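Local structure of tyrosinase (Burkholderia thailandensis, 5ZRD) at residues R9-V14 and N322-F327; W93-V98 and V329-T334; I390-E393 and G397-Y400. The protein catalyses, with a pair of copper ions, the hydroxylation of monophenols to catechols and, as in other tyrosinases, probably their further oxidation to o-quinones. One frame throughout, in Å; residues are numbered along the deposited sequence.

Contact 1 of 3, residues R9-V14 and N322-F327; sequences RVRRSV and NVDRMF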
ATOM      1  N   ARG A   9      45.262  15.608 -19.384  1.00 42.44           N
ATOM      2  CA  ARG A   9      45.239  16.697 -18.365  1.00 43.03           C
ATOM      3  C   ARG A   9      45.701  16.170 -17.001  1.00 39.84           C
ATOM      4  O   ARG A   9      45.438  15.014 -16.646  1.00 41.58           O
ATOM      5  CB  ARG A   9      43.829  17.219 -18.103  1.00 49.43           C
ATOM      6  CG  ARG A   9      43.167  17.927 -19.273  1.00 49.83           C
ATOM      7  CD  ARG A   9      41.933  18.638 -18.761  1.00 46.29           C
ATOM      8  NE  ARG A   9      40.856  17.676 -18.634  1.00 49.19           N
ATOM      9  CZ  ARG A   9      40.469  17.103 -17.495  1.00 44.61           C
ATOM     10  NH1 ARG A   9      40.989  17.470 -16.325  1.00 41.18           N
ATOM     11  NH2 ARG A   9      39.538  16.172 -17.554  1.00 33.98           N
ATOM     12  N   VAL A  10      46.345  17.026 -16.235  1.00 38.84           N
ATOM     13  CA  VAL A  10      46.926  16.644 -14.975  1.00 41.01           C
ATOM     14  C   VAL A  10      46.144  17.293 -13.826  1.00 43.15           C
ATOM     15  O   VAL A  10      46.294  18.469 -13.585  1.00 37.86           O
ATOM     16  CB  VAL A  10      48.412  17.040 -14.909  1.00 40.89           C
ATOM     17  CG1 VAL A  10      49.067  16.505 -13.641  1.00 40.16           C
ATOM     18  CG2 VAL A  10      49.164  16.554 -16.144  1.00 43.53           C
ATOM     19  N   ARG A  11      45.354  16.472 -13.116  1.00 43.56           N
ATOM     20  CA  ARG A  11      44.759  16.828 -11.816  1.00 37.76           C
ATOM     21  C   ARG A  11      45.887  16.977 -10.808  1.00 35.97           C
ATOM     22  O   ARG A  11      46.642  16.035 -10.642  1.00 37.15           O
ATOM     23  CB  ARG A  11      43.759  15.771 -11.338  1.00 36.67           C
ATOM     24  CG  ARG A  11      42.412  15.876 -12.033  1.00 35.86           C
ATOM     25  CD  ARG A  11      41.340  14.972 -11.494  1.00 33.62           C
ATOM     26  NE  ARG A  11      40.146  15.017 -12.327  1.00 30.50           N
ATOM     27  CZ  ARG A  11      39.084  14.231 -12.129  1.00 34.04           C
ATOM     28  NH1 ARG A  11      39.097  13.338 -11.147  1.00 35.60           N
ATOM     29  NH2 ARG A  11      38.025  14.317 -12.918  1.00 30.46           N
ATOM     30  N   ARG A  12      45.975  18.140 -10.153  1.00 34.48           N
ATOM     31  CA  ARG A  12      47.088  18.436  -9.257  1.00 37.15           C
ATOM     32  C   ARG A  12      46.604  18.664  -7.809  1.00 36.17           C
ATOM     33  O   ARG A  12      45.405  18.879  -7.512  1.00 32.31           O
ATOM     34  CB  ARG A  12      47.865  19.659  -9.753  1.00 44.41           C
ATOM     35  CG  ARG A  12      48.617  19.439 -11.056  1.00 51.23           C
ATOM     36  CD  ARG A  12      49.652  20.523 -11.332  1.00 56.60           C
ATOM     37  NE  ARG A  12      50.376  20.285 -12.579  1.00 62.43           N
ATOM     38  CZ  ARG A  12      51.230  19.272 -12.804  1.00 69.61           C
ATOM     39  NH1 ARG A  12      51.686  18.532 -11.798  1.00 61.77           N
ATOM     40  NH2 ARG A  12      51.608  18.999 -14.048  1.00 58.57           N
ATOM     41  N   SER A  13      47.558  18.575  -6.902  1.00 30.93           N
ATOM     42  CA  SER A  13      47.296  18.798  -5.490  1.00 36.97           C
ATOM     43  C   SER A  13      46.898  20.263  -5.253  1.00 37.05           C
ATOM     44  O   SER A  13      47.617  21.167  -5.677  1.00 38.70           O
ATOM     45  CB  SER A  13      48.493  18.434  -4.657  1.00 36.41           C
ATOM     46  OG  SER A  13      48.398  19.005  -3.362  1.00 41.21           O
ATOM     47  N   VAL A  14      45.783  20.473  -4.541  1.00 39.13           N
ATOM     48  CA  VAL A  14      45.277  21.805  -4.239  1.00 43.17           C
ATOM     49  C   VAL A  14      46.334  22.578  -3.445  1.00 40.38           C
ATOM     50  O   VAL A  14      46.500  23.784  -3.618  1.00 42.87           O
ATOM     51  CB  VAL A  14      43.917  21.767  -3.508  1.00 48.69           C
ATOM     52  CG1 VAL A  14      44.049  21.917  -2.005  1.00 47.74           C
ATOM     53  CG2 VAL A  14      42.992  22.853  -4.033  1.00 57.90           C
ATOM     54  N   ASN A 322      40.636  13.208  -4.190  1.00 31.98           N
ATOM     55  CA  ASN A 322      41.702  12.456  -3.536  1.00 32.08           C
ATOM     56  C   ASN A 322      41.343  10.965  -3.420  1.00 28.92           C
ATOM     57  O   ASN A 322      42.195  10.138  -3.544  1.00 29.92           O
ATOM     58  CB  ASN A 322      42.047  13.020  -2.161  1.00 30.39           C
ATOM     59  CG  ASN A 322      43.347  12.436  -1.669  1.00 31.53           C
ATOM     60  OD1 ASN A 322      44.387  12.597  -2.330  1.00 27.40           O
ATOM     61  ND2 ASN A 322      43.276  11.744  -0.538  1.00 25.79           N
ATOM     62  N   VAL A 323      40.098  10.627  -3.167  1.00 28.18           N
ATOM     63  CA  VAL A 323      39.702   9.253  -3.061  1.00 30.62           C
ATOM     64  C   VAL A 323      39.884   8.585  -4.433  1.00 30.76           C
ATOM     65  O   VAL A 323      40.217   7.396  -4.547  1.00 29.72           O
ATOM     66  CB  VAL A 323      38.251   9.163  -2.558  1.00 31.67           C
ATOM     67  CG1 VAL A 323      37.699   7.753  -2.615  1.00 33.51           C
ATOM     68  CG2 VAL A 323      38.157   9.704  -1.149  1.00 33.73           C
ATOM     69  N   ASP A 324      39.646   9.361  -5.483  1.00 33.32           N
ATOM     70  CA  ASP A 324      39.748   8.842  -6.850  1.00 33.75           C
ATOM     71  C   ASP A 324      41.205   8.630  -7.187  1.00 34.82           C
ATOM     72  O   ASP A 324      41.543   7.679  -7.855  1.00 30.89           O
ATOM     73  CB  ASP A 324      39.136   9.823  -7.844  1.00 34.22           C
ATOM     74  CG  ASP A 324      38.922   9.213  -9.209  1.00 36.45           C
ATOM     75  OD1 ASP A 324      38.241   8.160  -9.254  1.00 29.56           O
ATOM     76  OD2 ASP A 324      39.411   9.819 -10.218  1.00 36.06           O
ATOM     77  N   ARG A 325      42.064   9.523  -6.710  1.00 31.17           N
ATOM     78  CA  ARG A 325      43.495   9.359  -6.893  1.00 33.50           C
ATOM     79  C   ARG A 325      43.993   8.081  -6.201  1.00 34.36           C
ATOM     80  O   ARG A 325      44.833   7.330  -6.754  1.00 37.86           O
ATOM     81  CB  ARG A 325      44.208  10.587  -6.341  1.00 29.85           C
ATOM     82  CG  ARG A 325      45.694  10.627  -6.611  1.00 30.13           C
ATOM     83  CD  ARG A 325      46.319  11.834  -5.920  1.00 31.42           C
ATOM     84  NE  ARG A 325      46.303  11.764  -4.466  1.00 29.16           N
ATOM     85  CZ  ARG A 325      47.240  11.190  -3.729  1.00 29.89           C
ATOM     86  NH1 ARG A 325      48.290  10.665  -4.332  1.00 32.19           N
ATOM     87  NH2 ARG A 325      47.141  11.156  -2.399  1.00 27.63           N
ATOM     88  N   MET A 326      43.475   7.813  -5.009  1.00 34.43           N
ATOM     89  CA  MET A 326      43.847   6.578  -4.268  1.00 31.54           C
ATOM     90  C   MET A 326      43.353   5.354  -5.056  1.00 27.67           C
ATOM     91  O   MET A 326      44.059   4.373  -5.191  1.00 27.48           O
ATOM     92  CB  MET A 326      43.256   6.586  -2.857  1.00 30.22           C
ATOM     93  CG  MET A 326      43.866   7.635  -1.939  1.00 31.44           C
ATOM     94  SD  MET A 326      45.519   7.154  -1.357  1.00 35.87           S
ATOM     95  CE  MET A 326      46.560   7.954  -2.556  1.00 41.34           C
ATOM     96  N   PHE A 327      42.152   5.426  -5.579  1.00 25.89           N
ATOM     97  CA  PHE A 327      41.641   4.372  -6.454  1.00 27.34           C
ATOM     98  C   PHE A 327      42.606   4.164  -7.632  1.00 30.54           C
ATOM     99  O   PHE A 327      42.905   3.037  -7.997  1.00 33.82           O
ATOM    100  CB  PHE A 327      40.230   4.746  -6.898  1.00 26.57           C
ATOM    101  CG  PHE A 327      39.561   3.824  -7.874  1.00 25.39           C
ATOM    102  CD1 PHE A 327      39.987   2.517  -8.066  1.00 28.41           C
ATOM    103  CD2 PHE A 327      38.493   4.275  -8.619  1.00 28.18           C
ATOM    104  CE1 PHE A 327      39.339   1.675  -8.963  1.00 26.44           C
ATOM    105  CE2 PHE A 327      37.826   3.426  -9.505  1.00 30.32           C
ATOM    106  CZ  PHE A 327      38.240   2.120  -9.652  1.00 28.27           C
TER
HETATM  107  O   HOH W   1      37.241  11.557 -11.434  1.00 30.52           O
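Arg11 reaches from strand 9-11 to Asp324 on helix 315-334, and its guanidinium does all the touching. From CB the chain starts with CG beside the backbone N and anti to the carbonyl carbon (chi1 -78°), then runs straight through CG, CD and NE. Arg11 CD lies against the Tyr400 ring, 3.6 Å from Tyr400 CE1; the side chain also touches Cys321. At the tip the work is split: NH2 goes to Glu102 in a salt bridge, while NH1 packs on Val98 CG1 and turns to the helix. There NH1 forms a long salt bridge with Asp324 OD2, 3.7 Å away, the carboxylate being tilted 51° from the guanidinium and approached obliquely. A water at the guanidinium edge, in its plane, accepts from Arg11 NH1 at 2.6 Å and donates to Asp324 OD2 at 3.0 Å.

Asp324 is the last residue of the second tyrosinase copper-binding signature, which also supplies the copper ligand His320, one helical turn earlier. Its side chain lies about 6 Å from those of both His320 and His94. OD2 also meets the hydroxyl of Tyr400, which bonds to Arg11 NH1 as well, and OD1 takes a salt bridge from Arg95. Two arginines so close would probably keep this buried carboxylate ionised. From either side of Asp324 in sequence, Arg325 grips Asn322 OD1 side-on, with NE at 3.0 Å and NH2 at 3.1 Å.

Contact 2 of 3, residues W93-V98 and V329-T334; sequences WHRMYV and VWQKQT. With CU (copper (II) ion), chain J.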
ATOM      1  N   TRP A  93      31.439   5.038  -9.374  1.00 30.16           N
ATOM      2  CA  TRP A  93      30.365   6.017  -9.394  1.00 29.42           C
ATOM      3  C   TRP A  93      30.943   7.369  -9.026  1.00 28.47           C
ATOM      4  O   TRP A  93      30.626   8.350  -9.709  1.00 32.22           O
ATOM      5  CB  TRP A  93      29.192   5.660  -8.483  1.00 29.63           C
ATOM      6  CG  TRP A  93      28.056   6.612  -8.648  1.00 32.13           C
ATOM      7  CD1 TRP A  93      27.039   6.510  -9.552  1.00 31.41           C
ATOM      8  CD2 TRP A  93      27.863   7.858  -7.951  1.00 31.18           C
ATOM      9  NE1 TRP A  93      26.201   7.584  -9.432  1.00 32.52           N
ATOM     10  CE2 TRP A  93      26.696   8.443  -8.482  1.00 31.20           C
ATOM     11  CE3 TRP A  93      28.564   8.537  -6.950  1.00 32.07           C
ATOM     12  CZ2 TRP A  93      26.209   9.668  -8.046  1.00 28.69           C
ATOM     13  CZ3 TRP A  93      28.083   9.751  -6.516  1.00 31.85           C
ATOM     14  CH2 TRP A  93      26.916  10.300  -7.054  1.00 30.39           C
ATOM     15  N   HIS A  94      31.736   7.403  -7.949  1.00 27.87           N
ATOM     16  CA  HIS A  94      32.283   8.686  -7.507  1.00 28.02           C
ATOM     17  C   HIS A  94      33.306   9.180  -8.522  1.00 28.81           C
ATOM     18  O   HIS A  94      33.448  10.366  -8.656  1.00 27.07           O
ATOM     19  CB  HIS A  94      32.874   8.638  -6.103  1.00 28.62           C
ATOM     20  CG  HIS A  94      31.814   8.495  -5.087  1.00 27.95           C
ATOM     21  ND1 HIS A  94      31.224   7.311  -4.864  1.00 29.12           N
ATOM     22  CD2 HIS A  94      31.195   9.402  -4.297  1.00 31.73           C
ATOM     23  CE1 HIS A  94      30.266   7.468  -3.966  1.00 32.77           C
ATOM     24  NE2 HIS A  94      30.247   8.742  -3.578  1.00 30.81           N
ATOM     25  N   ARG A  95      33.976   8.280  -9.243  1.00 28.98           N
ATOM     26  CA  ARG A  95      34.899   8.702 -10.296  1.00 28.58           C
ATOM     27  C   ARG A  95      34.136   9.544 -11.317  1.00 29.02           C
ATOM     28  O   ARG A  95      34.617  10.605 -11.712  1.00 33.26           O
ATOM     29  CB  ARG A  95      35.567   7.499 -10.977  1.00 29.03           C
ATOM     30  CG  ARG A  95      36.434   7.821 -12.194  1.00 27.77           C
ATOM     31  CD  ARG A  95      37.362   6.663 -12.524  1.00 28.10           C
ATOM     32  NE  ARG A  95      38.503   6.625 -11.621  1.00 29.73           N
ATOM     33  CZ  ARG A  95      39.437   5.685 -11.580  1.00 31.49           C
ATOM     34  NH1 ARG A  95      39.415   4.691 -12.452  1.00 28.96           N
ATOM     35  NH2 ARG A  95      40.420   5.789 -10.696  1.00 30.59           N
ATOM     36  N   MET A  96      32.979   9.059 -11.735  1.00 29.13           N
ATOM     37  CA  MET A  96      32.230   9.740 -12.727  1.00 31.70           C
ATOM     38  C   MET A  96      31.629  11.023 -12.135  1.00 34.56           C
ATOM     39  O   MET A  96      31.535  12.068 -12.834  1.00 31.94           O
ATOM     40  CB  MET A  96      31.134   8.846 -13.297  1.00 32.18           C
ATOM     41  CG  MET A  96      31.689   7.748 -14.177  1.00 36.88           C
ATOM     42  SD  MET A  96      32.841   8.364 -15.430  1.00 38.73           S
ATOM     43  CE  MET A  96      31.790   9.617 -16.172  1.00 41.41           C
ATOM     44  N   TYR A  97      31.265  10.970 -10.854  1.00 35.22           N
ATOM     45  CA  TYR A  97      30.651  12.136 -10.206  1.00 31.44           C
ATOM     46  C   TYR A  97      31.627  13.295 -10.261  1.00 29.41           C
ATOM     47  O   TYR A  97      31.249  14.417 -10.627  1.00 30.79           O
ATOM     48  CB  TYR A  97      30.238  11.836  -8.766  1.00 30.34           C
ATOM     49  CG  TYR A  97      29.394  12.864  -8.049  1.00 30.82           C
ATOM     50  CD1 TYR A  97      28.622  13.806  -8.715  1.00 32.83           C
ATOM     51  CD2 TYR A  97      29.324  12.851  -6.671  1.00 28.99           C
ATOM     52  CE1 TYR A  97      27.813  14.711  -8.039  1.00 30.82           C
ATOM     53  CE2 TYR A  97      28.494  13.712  -5.981  1.00 29.95           C
ATOM     54  CZ  TYR A  97      27.745  14.650  -6.664  1.00 31.10           C
ATOM     55  OH  TYR A  97      26.966  15.510  -5.966  1.00 31.89           O
ATOM     56  N   VAL A  98      32.867  13.004  -9.931  1.00 30.91           N
ATOM     57  CA  VAL A  98      33.870  14.052  -9.867  1.00 33.28           C
ATOM     58  C   VAL A  98      34.128  14.571 -11.277  1.00 36.11           C
ATOM     59  O   VAL A  98      34.332  15.764 -11.493  1.00 36.63           O
ATOM     60  CB  VAL A  98      35.186  13.559  -9.263  1.00 29.29           C
ATOM     61  CG1 VAL A  98      36.234  14.662  -9.301  1.00 31.48           C
ATOM     62  CG2 VAL A  98      34.993  13.065  -7.846  1.00 32.77           C
ATOM     63  N   VAL A 329      45.891   5.017  -7.811  1.00 28.78           N
ATOM     64  CA  VAL A 329      47.121   4.458  -7.281  1.00 30.28           C
ATOM     65  C   VAL A 329      46.982   2.953  -7.039  1.00 29.69           C
ATOM     66  O   VAL A 329      47.900   2.239  -7.322  1.00 29.34           O
ATOM     67  CB  VAL A 329      47.560   5.145  -5.980  1.00 33.11           C
ATOM     68  CG1 VAL A 329      48.666   4.358  -5.296  1.00 35.23           C
ATOM     69  CG2 VAL A 329      48.011   6.571  -6.233  1.00 31.28           C
ATOM     70  N   TRP A 330      45.846   2.488  -6.523  1.00 30.65           N
ATOM     71  CA  TRP A 330      45.648   1.102  -6.256  1.00 28.84           C
ATOM     72  C   TRP A 330      45.623   0.361  -7.593  1.00 30.06           C
ATOM     73  O   TRP A 330      46.128  -0.752  -7.677  1.00 26.71           O
ATOM     74  CB  TRP A 330      44.356   0.855  -5.456  1.00 30.38           C
ATOM     75  CG  TRP A 330      44.004  -0.596  -5.290  1.00 28.12           C
ATOM     76  CD1 TRP A 330      44.407  -1.431  -4.293  1.00 27.53           C
ATOM     77  CD2 TRP A 330      43.206  -1.397  -6.180  1.00 27.74           C
ATOM     78  NE1 TRP A 330      43.898  -2.684  -4.487  1.00 28.69           N
ATOM     79  CE2 TRP A 330      43.151  -2.691  -5.634  1.00 26.99           C
ATOM     80  CE3 TRP A 330      42.557  -1.152  -7.394  1.00 29.47           C
ATOM     81  CZ2 TRP A 330      42.488  -3.730  -6.269  1.00 27.80           C
ATOM     82  CZ3 TRP A 330      41.861  -2.172  -8.005  1.00 27.71           C
ATOM     83  CH2 TRP A 330      41.855  -3.454  -7.462  1.00 29.07           C
ATOM     84  N   GLN A 331      44.985   0.966  -8.589  1.00 32.33           N
ATOM     85  CA  GLN A 331      44.899   0.346  -9.942  1.00 32.65           C
ATOM     86  C   GLN A 331      46.315   0.168 -10.473  1.00 33.92           C
ATOM     87  O   GLN A 331      46.632  -0.898 -10.927  1.00 29.08           O
ATOM     88  CB  GLN A 331      44.096   1.182 -10.923  1.00 29.58           C
ATOM     89  CG  GLN A 331      42.599   1.060 -10.710  1.00 30.04           C
ATOM     90  CD  GLN A 331      41.780   1.950 -11.620  1.00 29.72           C
ATOM     91  OE1 GLN A 331      41.546   3.119 -11.314  1.00 29.19           O
ATOM     92  NE2 GLN A 331      41.288   1.384 -12.718  1.00 25.54           N
ATOM     93  N   LYS A 332      47.170   1.169 -10.265  1.00 38.51           N
ATOM     94  CA  LYS A 332      48.572   1.141 -10.779  1.00 38.95           C
ATOM     95  C   LYS A 332      49.420   0.121 -10.008  1.00 40.46           C
ATOM     96  O   LYS A 332      50.103  -0.686 -10.622  1.00 37.55           O
ATOM     97  CB  LYS A 332      49.246   2.510 -10.645  1.00 42.50           C
ATOM     98  CG  LYS A 332      48.713   3.624 -11.544  1.00 45.51           C
ATOM     99  CD  LYS A 332      49.801   4.430 -12.274  1.00 51.26           C
ATOM    100  CE  LYS A 332      50.574   5.434 -11.432  1.00 58.76           C
ATOM    101  NZ  LYS A 332      49.761   6.052 -10.346  1.00 60.13           N
ATOM    102  N   GLN A 333      49.387   0.187  -8.667  1.00 38.89           N
ATOM    103  CA  GLN A 333      50.207  -0.665  -7.830  1.00 33.23           C
ATOM    104  C   GLN A 333      49.724  -2.119  -7.938  1.00 32.50           C
ATOM    105  O   GLN A 333      50.488  -2.977  -7.574  1.00 33.66           O
ATOM    106  CB  GLN A 333      50.200  -0.255  -6.354  1.00 34.57           C
ATOM    107  CG  GLN A 333      50.881   1.080  -6.044  1.00 35.87           C
ATOM    108  CD  GLN A 333      50.991   1.337  -4.553  1.00 36.53           C
ATOM    109  OE1 GLN A 333      50.608   0.497  -3.747  1.00 37.06           O
ATOM    110  NE2 GLN A 333      51.541   2.484  -4.155  1.00 32.68           N
ATOM    111  N   THR A 334      48.515  -2.436  -8.415  1.00 29.57           N
ATOM    112  CA  THR A 334      48.058  -3.824  -8.329  1.00 32.06           C
ATOM    113  C   THR A 334      47.749  -4.409  -9.710  1.00 30.40           C
ATOM    114  O   THR A 334      47.286  -5.533  -9.776  1.00 30.36           O
ATOM    115  CB  THR A 334      46.793  -4.031  -7.462  1.00 33.95           C
ATOM    116  OG1 THR A 334      45.659  -3.402  -8.074  1.00 30.03           O
ATOM    117  CG2 THR A 334      46.958  -3.565  -6.031  1.00 32.25           C
TER
HETATM  118 CU    CU J 606      28.951   9.361  -1.959  1.00 33.90          CU
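Arg95 and Gln331 come at each other from opposite directions, spanning 13.0 Å between Arg95 CA and Gln331 CA, the nearest alpha carbons of the two segments. The guanidinium and the amide end up nearly coplanar, 24° apart, and Gln331 OE1 lies at the guanidinium edge, near its plane. Both terminal nitrogens close on that one atom: Arg95 NH1 to Gln331 OE1 is 2.9 Å, Arg95 NH2 to Gln331 OE1 3.0 Å. NH2 sits almost in line with the C=O bond, whereas NH1 comes in from one side, tilted slightly from the carbonyl plane. Gln331 manages the span by staying extended beyond CG; Arg95 bends at chi3 (-78°), which turns its end toward the other helix. NE is then left to form a salt bridge with Asp324, and NH1 reaches Cys389 O as well. On the amide side, Gln331 NE2 donates to Ile390 O and His336 O, fixing which way the amide faces.

These are two helices of the four-helix bundle that holds the dicopper centre of tyrosinases. On helix 90-108, just before Arg95, His94 binds copper through NE2 at 2.2 Å, as do His57 and His85, and a bound oxygen atom touches His94 here. Its ring is held from two sides: Trp93 CE3 lies over the centre of one face, and ND1 is hydrogen-bonded to Phe90 O, which settles the rotation that presents NE2 to the metal.

Contact 3 of 3, residues I390-E393 and G397-Y400; sequences INIE and GFTY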
ATOM      1  N   ILE A 390      37.455   2.817 -16.306  1.00 35.54           N
ATOM      2  CA  ILE A 390      38.522   2.045 -15.666  1.00 34.82           C
ATOM      3  C   ILE A 390      39.859   2.792 -15.801  1.00 33.54           C
ATOM      4  O   ILE A 390      40.604   2.996 -14.827  1.00 31.19           O
ATOM      5  CB  ILE A 390      38.548   0.612 -16.223  1.00 36.07           C
ATOM      6  CG1 ILE A 390      37.175  -0.040 -16.026  1.00 35.86           C
ATOM      7  CG2 ILE A 390      39.673  -0.197 -15.585  1.00 37.50           C
ATOM      8  CD1 ILE A 390      37.048  -1.436 -16.551  1.00 36.84           C
ATOM      9  N   ASN A 391      40.172   3.242 -16.995  1.00 34.40           N
ATOM     10  CA  ASN A 391      41.456   3.835 -17.209  1.00 34.13           C
ATOM     11  C   ASN A 391      41.253   5.332 -17.389  1.00 35.25           C
ATOM     12  O   ASN A 391      40.763   5.767 -18.446  1.00 33.53           O
ATOM     13  CB  ASN A 391      42.168   3.246 -18.428  1.00 35.79           C
ATOM     14  CG  ASN A 391      43.564   3.803 -18.588  1.00 38.00           C
ATOM     15  OD1 ASN A 391      43.777   5.005 -18.444  1.00 38.58           O
ATOM     16  ND2 ASN A 391      44.530   2.932 -18.831  1.00 40.41           N
ATOM     17  N   ILE A 392      41.644   6.107 -16.386  1.00 31.85           N
ATOM     18  CA  ILE A 392      41.333   7.527 -16.467  1.00 36.66           C
ATOM     19  C   ILE A 392      42.099   8.193 -17.638  1.00 37.39           C
ATOM     20  O   ILE A 392      41.597   9.168 -18.168  1.00 33.46           O
ATOM     21  CB  ILE A 392      41.601   8.265 -15.135  1.00 34.54           C
ATOM     22  CG1 ILE A 392      43.058   8.160 -14.704  1.00 31.01           C
ATOM     23  CG2 ILE A 392      40.653   7.797 -14.043  1.00 39.37           C
ATOM     24  CD1 ILE A 392      43.405   9.026 -13.515  1.00 34.02           C
ATOM     25  N   GLU A 393      43.304   7.730 -18.005  1.00 39.18           N
ATOM     26  CA  GLU A 393      44.123   8.380 -19.064  1.00 40.58           C
ATOM     27  C   GLU A 393      43.530   8.032 -20.446  1.00 40.44           C
ATOM     28  O   GLU A 393      43.141   8.923 -21.197  1.00 41.39           O
ATOM     29  CB  GLU A 393      45.589   7.964 -18.936  1.00 41.61           C
ATOM     30  CG  GLU A 393      46.235   8.387 -17.629  1.00 42.70           C
ATOM     31  CD  GLU A 393      47.631   7.829 -17.329  1.00 48.01           C
ATOM     32  OE1 GLU A 393      47.998   6.781 -17.921  1.00 48.06           O
ATOM     33  OE2 GLU A 393      48.360   8.427 -16.478  1.00 44.40           O
ATOM     34  N   GLY A 397      40.763  11.022 -20.326  1.00 37.72           N
ATOM     35  CA  GLY A 397      41.619  12.103 -20.794  1.00 39.49           C
ATOM     36  C   GLY A 397      42.340  12.822 -19.659  1.00 43.24           C
ATOM     37  O   GLY A 397      42.755  13.963 -19.857  1.00 44.49           O
ATOM     38  N   PHE A 398      42.526  12.194 -18.482  1.00 39.65           N
ATOM     39  CA  PHE A 398      43.254  12.877 -17.382  1.00 36.81           C
ATOM     40  C   PHE A 398      44.045  11.867 -16.534  1.00 35.66           C
ATOM     41  O   PHE A 398      43.848  10.660 -16.601  1.00 33.48           O
ATOM     42  CB  PHE A 398      42.271  13.688 -16.535  1.00 35.95           C
ATOM     43  CG  PHE A 398      41.462  12.890 -15.546  1.00 34.33           C
ATOM     44  CD1 PHE A 398      41.972  12.597 -14.281  1.00 38.21           C
ATOM     45  CD2 PHE A 398      40.203  12.431 -15.866  1.00 32.48           C
ATOM     46  CE1 PHE A 398      41.237  11.853 -13.368  1.00 32.72           C
ATOM     47  CE2 PHE A 398      39.459  11.715 -14.935  1.00 33.79           C
ATOM     48  CZ  PHE A 398      39.991  11.389 -13.708  1.00 30.45           C
ATOM     49  N   THR A 399      44.941  12.414 -15.746  1.00 34.36           N
ATOM     50  CA  THR A 399      45.783  11.666 -14.870  1.00 33.48           C
ATOM     51  C   THR A 399      45.971  12.469 -13.576  1.00 34.54           C
ATOM     52  O   THR A 399      45.533  13.629 -13.468  1.00 34.60           O
ATOM     53  CB  THR A 399      47.141  11.413 -15.519  1.00 35.58           C
ATOM     54  OG1 THR A 399      47.785  10.334 -14.828  1.00 33.53           O
ATOM     55  CG2 THR A 399      48.014  12.654 -15.512  1.00 35.63           C
ATOM     56  N   TYR A 400      46.625  11.846 -12.610  1.00 35.32           N
ATOM     57  CA  TYR A 400      46.866  12.443 -11.308  1.00 35.01           C
ATOM     58  C   TYR A 400      48.329  12.836 -11.307  1.00 36.53           C
ATOM     59  O   TYR A 400      49.167  12.057 -11.675  1.00 36.32           O
ATOM     60  CB  TYR A 400      46.460  11.525 -10.135  1.00 31.24           C
ATOM     61  CG  TYR A 400      44.965  11.532  -9.914  1.00 29.95           C
ATOM     62  CD1 TYR A 400      44.347  12.618  -9.322  1.00 32.10           C
ATOM     63  CD2 TYR A 400      44.146  10.533 -10.414  1.00 29.57           C
ATOM     64  CE1 TYR A 400      42.967  12.688  -9.169  1.00 28.96           C
ATOM     65  CE2 TYR A 400      42.767  10.595 -10.301  1.00 28.26           C
ATOM     66  CZ  TYR A 400      42.174  11.670  -9.657  1.00 29.90           C
ATOM     67  OH  TYR A 400      40.822  11.780  -9.549  1.00 28.54           O
TER
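The Phe398 ring is sandwiched: Ile392 lies on one face, the guanidinium of Arg11 lies over the opposite face in a cation-pi interaction, and Tyr400 CE2 meets the ring at its edge, in plane. On the isoleucine face the contact is a CH-pi interaction, with Ile392 CB 4.0 Å from the Phe398 centroid and only 18° off the normal. Ile392 CG1 sits between the backbone N and the carbonyl carbon (chi1 60°), the crowded position, and this sends CD1 into the angle between the two rings. There Ile392 CD1 touches Phe398 CE1 at 3.6 Å and Tyr400 CD2 at 3.5 Å, the latter ring being approached obliquely.

The backbone makes a tight helix-to-strand turn. Asn391 caps the start of the short helix 392-396: OD1 accepts a hydrogen bond from Arg394 N and a weak one from Glu393 N. Gly397, with positive phi, breaks the helix and leads into strand 398-400, which pairs in parallel with strand 9-11. Across the turn Phe398 N donates to Ile392 O at 3.2 Å and nearly straight (174°), while Gly397 N reaches Glu393 O at 3.3 Å; both donors stand above the carbonyl planes rather than on lone pairs.

On the more exposed side, Glu393 runs extended beyond CG toward Thr399. The Thr399 hydroxyl OG1 donates to Glu393 OE2 at 2.6 Å, using the anti lone pair of that oxygen. Pro8 lies against both residues, while the buried Ile392 packs further on Trp328 and Arg95.

The three contacts form a compact cluster on one side of the chain's centre, their centres 9 to 10 Å apart. Contacts 1 and 2 share helix 315-334 and interleave along the sequence, 9-14, 93-98, 322-327, then 329-334; contact 3 follows both. Contacts 1 and 3 meet through the two-stranded parallel sheet, in which 9-11 pairs with 398-400. Contact 2 also abuts 390-393, at Ile390 and Ile392. Residues from near the N-terminus and from beyond the copper-binding helices are thus wrapped against helices 90-108 and 315-334, close behind the copper ligands, the side chains of Asp324 and Arg95 lying within about 8 Å of that of His320, joining remote parts of the chain around the dicopper core.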